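Local coordinates for putative cytoplasmic protein (Enterobacter cloacae, PDB 4HFL) that is the type VI secretion effector Tae4, an amidase that probably cleaves peptidoglycan of rival bacteria and is inhibited by the immunity protein Tai4, at residues 72-81 with 90-101. Sequence-based numbering, arbitrary orientation.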
loop_
_atom_site.group_PDB
_atom_site.type_symbol
_atom_site.label_atom_id
_atom_site.label_comp_id
_atom_site.label_asym_id
_atom_site.label_seq_id
_atom_site.Cartn_x
_atom_site.Cartn_y
_atom_site.Cartn_z
ATOM N N ILE A 72 -5.605 -1.015 12.151
ATOM C CA ILE A 72 -5.232 0.378 11.961
ATOM C C ILE A 72 -6.323 1.016 11.099
ATOM O O ILE A 72 -6.280 0.953 9.861
ATOM C CB ILE A 72 -3.838 0.528 11.284
ATOM C CG1 ILE A 72 -2.720 0.029 12.217
ATOM C CG2 ILE A 72 -3.575 1.983 10.865
ATOM C CD1 ILE A 72 -1.337 -0.022 11.569
ATOM N N PRO A 73 -7.313 1.634 11.750
ATOM C CA PRO A 73 -8.453 2.161 10.992
ATOM C C PRO A 73 -8.051 3.402 10.205
ATOM O O PRO A 73 -7.470 4.320 10.791
ATOM C CB PRO A 73 -9.488 2.490 12.090
ATOM C CG PRO A 73 -8.678 2.722 13.334
ATOM C CD PRO A 73 -7.434 1.863 13.205
ATOM N N VAL A 74 -8.323 3.421 8.900
ATOM C CA VAL A 74 -8.022 4.610 8.088
ATOM C C VAL A 74 -8.860 5.780 8.616
ATOM O O VAL A 74 -10.089 5.672 8.701
ATOM C CB VAL A 74 -8.291 4.358 6.585
ATOM C CG1 VAL A 74 -8.204 5.652 5.775
ATOM C CG2 VAL A 74 -7.318 3.307 6.032
ATOM N N PRO A 75 -8.195 6.895 8.982
ATOM C CA PRO A 75 -8.835 7.992 9.722
ATOM C C PRO A 75 -9.704 8.889 8.844
ATOM O O PRO A 75 -9.645 8.775 7.618
ATOM C CB PRO A 75 -7.637 8.794 10.240
ATOM C CG PRO A 75 -6.596 8.608 9.174
ATOM C CD PRO A 75 -6.789 7.202 8.649
ATOM N N SER A 76 -10.513 9.747 9.466
ATOM C CA SER A 76 -11.231 10.797 8.743
ATOM C C SER A 76 -10.465 12.099 8.944
ATOM O O SER A 76 -10.620 12.778 9.963
ATOM C CB SER A 76 -12.669 10.937 9.249
ATOM O OG SER A 76 -13.433 11.777 8.402
ATOM N N ASN A 77 -9.630 12.438 7.970
ATOM C CA ASN A 77 -8.651 13.496 8.135
ATOM C C ASN A 77 -8.511 14.262 6.833
ATOM O O ASN A 77 -8.661 13.681 5.756
ATOM C CB ASN A 77 -7.311 12.872 8.529
ATOM C CG ASN A 77 -6.308 13.892 9.021
ATOM O OD1 ASN A 77 -5.582 14.502 8.232
ATOM N ND2 ASN A 77 -6.244 14.068 10.337
ATOM N N SER A 78 -8.220 15.557 6.928
ATOM C CA SER A 78 -8.086 16.398 5.743
ATOM C C SER A 78 -6.831 16.071 4.936
ATOM O O SER A 78 -6.723 16.459 3.773
ATOM C CB SER A 78 -8.110 17.886 6.124
ATOM O OG SER A 78 -7.140 18.194 7.112
ATOM N N LYS A 79 -5.888 15.356 5.546
ATOM C CA LYS A 79 -4.642 15.009 4.862
ATOM C C LYS A 79 -4.809 13.850 3.880
ATOM O O LYS A 79 -3.984 13.672 2.977
ATOM C CB LYS A 79 -3.541 14.672 5.875
ATOM C CG LYS A 79 -3.108 15.850 6.735
ATOM C CD LYS A 79 -2.107 15.428 7.799
ATOM C CE LYS A 79 -2.625 15.772 9.190
ATOM N NZ LYS A 79 -1.573 15.658 10.242
ATOM N N TYR A 80 -5.879 13.075 4.048
ATOM C CA TYR A 80 -6.038 11.838 3.288
ATOM C C TYR A 80 -7.401 11.758 2.609
ATOM O O TYR A 80 -8.435 11.856 3.270
ATOM C CB TYR A 80 -5.816 10.626 4.209
ATOM C CG TYR A 80 -4.611 10.792 5.117
ATOM C CD1 TYR A 80 -3.322 10.767 4.603
ATOM C CD2 TYR A 80 -4.766 10.992 6.482
ATOM C CE1 TYR A 80 -2.221 10.935 5.423
ATOM C CE2 TYR A 80 -3.671 11.155 7.309
ATOM C CZ TYR A 80 -2.403 11.123 6.772
ATOM O OH TYR A 80 -1.308 11.283 7.586
ATOM N N ALA A 81 -7.400 11.578 1.290
ATOM C CA ALA A 81 -8.651 11.445 0.535
ATOM C C ALA A 81 -9.230 10.057 0.752
ATOM O O ALA A 81 -8.571 9.053 0.466
ATOM C CB ALA A 81 -8.419 11.694 -0.951
ATOM N N ARG A 90 -13.175 3.370 5.932
ATOM C CA ARG A 90 -12.603 4.351 5.012
ATOM C C ARG A 90 -11.452 3.804 4.162
ATOM O O ARG A 90 -10.590 3.052 4.645
ATOM C CB ARG A 90 -12.157 5.605 5.774
ATOM C CG ARG A 90 -13.307 6.390 6.403
ATOM C CD ARG A 90 -12.801 7.331 7.485
ATOM N NE ARG A 90 -13.865 8.174 8.029
ATOM C CZ ARG A 90 -14.627 7.846 9.073
ATOM N NH1 ARG A 90 -14.448 6.682 9.689
ATOM N NH2 ARG A 90 -15.573 8.678 9.498
ATOM N N TYR A 91 -11.447 4.194 2.889
ATOM C CA TYR A 91 -10.460 3.728 1.930
ATOM C C TYR A 91 -9.817 4.903 1.203
ATOM O O TYR A 91 -10.525 5.748 0.628
ATOM C CB TYR A 91 -11.126 2.765 0.939
ATOM C CG TYR A 91 -11.521 1.460 1.598
ATOM C CD1 TYR A 91 -10.639 0.390 1.646
ATOM C CD2 TYR A 91 -12.764 1.306 2.199
ATOM C CE1 TYR A 91 -10.998 -0.811 2.268
ATOM C CE2 TYR A 91 -13.124 0.118 2.813
ATOM C CZ TYR A 91 -12.235 -0.932 2.846
ATOM O OH TYR A 91 -12.598 -2.117 3.456
ATOM N N MET A 92 -8.484 4.975 1.260
ATOM C CA MET A 92 -7.735 5.969 0.490
ATOM C C MET A 92 -7.628 5.470 -0.942
ATOM O O MET A 92 -7.612 4.260 -1.172
ATOM C CB MET A 92 -6.326 6.195 1.061
ATOM C CG MET A 92 -6.261 6.592 2.536
ATOM S SD MET A 92 -4.577 7.037 3.077
ATOM C CE MET A 92 -4.897 7.142 4.849
ATOM N N PHE A 93 -7.564 6.397 -1.901
ATOM C CA PHE A 93 -7.521 6.028 -3.310
ATOM C C PHE A 93 -6.375 6.749 -4.052
ATOM O O PHE A 93 -6.204 6.562 -5.261
ATOM C CB PHE A 93 -8.876 6.293 -3.979
ATOM C CG PHE A 93 -9.341 7.718 -3.860
ATOM C CD1 PHE A 93 -8.990 8.657 -4.826
ATOM C CD2 PHE A 93 -10.120 8.120 -2.785
ATOM C CE1 PHE A 93 -9.411 9.973 -4.729
ATOM C CE2 PHE A 93 -10.553 9.432 -2.681
ATOM C CZ PHE A 93 -10.188 10.365 -3.656
ATOM N N ARG A 94 -5.592 7.541 -3.309
ATOM C CA ARG A 94 -4.361 8.161 -3.819
ATOM C C ARG A 94 -3.123 7.569 -3.142
ATOM O O ARG A 94 -3.018 7.536 -1.905
ATOM C CB ARG A 94 -4.384 9.676 -3.609
ATOM C CG ARG A 94 -5.344 10.404 -4.530
ATOM C CD ARG A 94 -5.602 11.821 -4.049
ATOM N NE ARG A 94 -6.888 12.327 -4.529
ATOM C CZ ARG A 94 -7.380 13.529 -4.240
ATOM N NH1 ARG A 94 -6.691 14.361 -3.473
ATOM N NH2 ARG A 94 -8.562 13.900 -4.718
ATOM N N VAL A 95 -2.171 7.106 -3.944
ATOM C CA VAL A 95 -1.021 6.413 -3.369
ATOM C C VAL A 95 -0.135 7.334 -2.515
ATOM O O VAL A 95 0.463 6.893 -1.526
ATOM C CB VAL A 95 -0.220 5.630 -4.440
ATOM C CG1 VAL A 95 0.635 6.570 -5.292
ATOM C CG2 VAL A 95 0.634 4.563 -3.784
ATOM N N LYS A 96 -0.069 8.613 -2.878
ATOM C CA LYS A 96 0.720 9.591 -2.118
ATOM C C LYS A 96 0.181 9.733 -0.692
ATOM O O LYS A 96 0.942 9.943 0.266
ATOM C CB LYS A 96 0.715 10.944 -2.842
ATOM C CG LYS A 96 0.030 12.064 -2.085
ATOM C CD LYS A 96 -0.810 12.938 -3.015
ATOM C CE LYS A 96 -1.585 13.980 -2.213
ATOM N NZ LYS A 96 -2.625 14.669 -3.025
ATOM N N ASP A 97 -1.136 9.589 -0.554
ATOM C CA ASP A 97 -1.788 9.682 0.749
ATOM C C ASP A 97 -1.459 8.472 1.621
ATOM O O ASP A 97 -1.233 8.607 2.823
ATOM C CB ASP A 97 -3.305 9.788 0.583
ATOM C CG ASP A 97 -3.745 11.108 -0.035
ATOM O OD1 ASP A 97 -2.954 12.075 -0.043
ATOM O OD2 ASP A 97 -4.902 11.179 -0.495
ATOM N N MET A 98 -1.449 7.284 1.022
ATOM C CA MET A 98 -1.110 6.075 1.771
ATOM C C MET A 98 0.354 6.162 2.216
ATOM O O MET A 98 0.703 5.866 3.377
ATOM C CB MET A 98 -1.344 4.841 0.896
ATOM C CG MET A 98 -0.957 3.513 1.537
ATOM S SD MET A 98 -1.701 3.244 3.170
ATOM C CE MET A 98 -3.459 3.271 2.772
ATOM N N ILE A 99 1.193 6.603 1.279
ATOM C CA ILE A 99 2.621 6.776 1.516
ATOM C C ILE A 99 2.873 7.746 2.672
ATOM O O ILE A 99 3.695 7.468 3.547
ATOM C CB ILE A 99 3.351 7.222 0.214
ATOM C CG1 ILE A 99 3.430 6.043 -0.776
ATOM C CG2 ILE A 99 4.730 7.730 0.520
ATOM C CD1 ILE A 99 4.077 6.382 -2.139
ATOM N N ALA A 100 2.161 8.872 2.690
ATOM C CA ALA A 100 2.270 9.825 3.806
ATOM C C ALA A 100 1.703 9.263 5.113
ATOM O O ALA A 100 2.228 9.513 6.196
ATOM C CB ALA A 100 1.586 11.131 3.445
ATOM N N PHE A 101 0.632 8.482 5.004
ATOM C CA PHE A 101 -0.059 7.957 6.165
ATOM C C PHE A 101 0.781 6.961 6.948
ATOM O O PHE A 101 0.787 6.986 8.179
ATOM C CB PHE A 101 -1.357 7.291 5.732
ATOM C CG PHE A 101 -2.140 6.686 6.864
ATOM C CD1 PHE A 101 -2.483 7.447 7.976
ATOM C CD2 PHE A 101 -2.553 5.362 6.807
ATOM C CE1 PHE A 101 -3.220 6.889 9.024
ATOM C CE2 PHE A 101 -3.298 4.794 7.849
ATOM C CZ PHE A 101 -3.628 5.557 8.954
HETATM O O HOH W 1 -11.588 3.461 8.356
HETATM O O HOH W 2 -6.353 9.025 -0.835
#
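The irregular segment 72-81 runs close to the strand, connecting loop and helix of 90-101 at Val74 and Arg90 (CA to CA 5.5 Å) and at Tyr80 and Asp97 (CA to CA 5.4 Å). The one direct hydrogen bond across runs from Ala81 N to Asp97 OD2 (3.1 Å, 168° at the hydrogen), the N-H approaching from above the carboxylate plane. A water donates to the same OD2 and to Ala81 O while accepting from Arg94 N, the N-cap residue, and so joins Ala81 to the start of the helix. Beside it, the Ala81 methyl lies over the Arg94 guanidinium and touches Phe93 CZ (3.5 Å).

Phe101, its CG anti to the backbone N (chi1 179°), turns its edge to one face of the Tyr80 ring, centroids 5.3 Å apart and planes at 68°; Lys79 CB lies over the opposite face. The extended Met92 runs alongside Tyr80, SD obliquely placed 5.0 Å from the ring centroid in a Met-aromatic contact, and its CE reaches Val74 CG1 (3.7 Å). Pro75 CD packs on Phe101 CZ (3.6 Å). At the start of strand 90-92 a second water links Val74 O to Arg90 N.

An Asx turn at Asn77, within a type I turn to Tyr80, bends the loop that leads from helix 59-69 into hairpin 82-92, packed here against helix 95-106 of the Tae4 amidase domain, consistent with a papain-like fold.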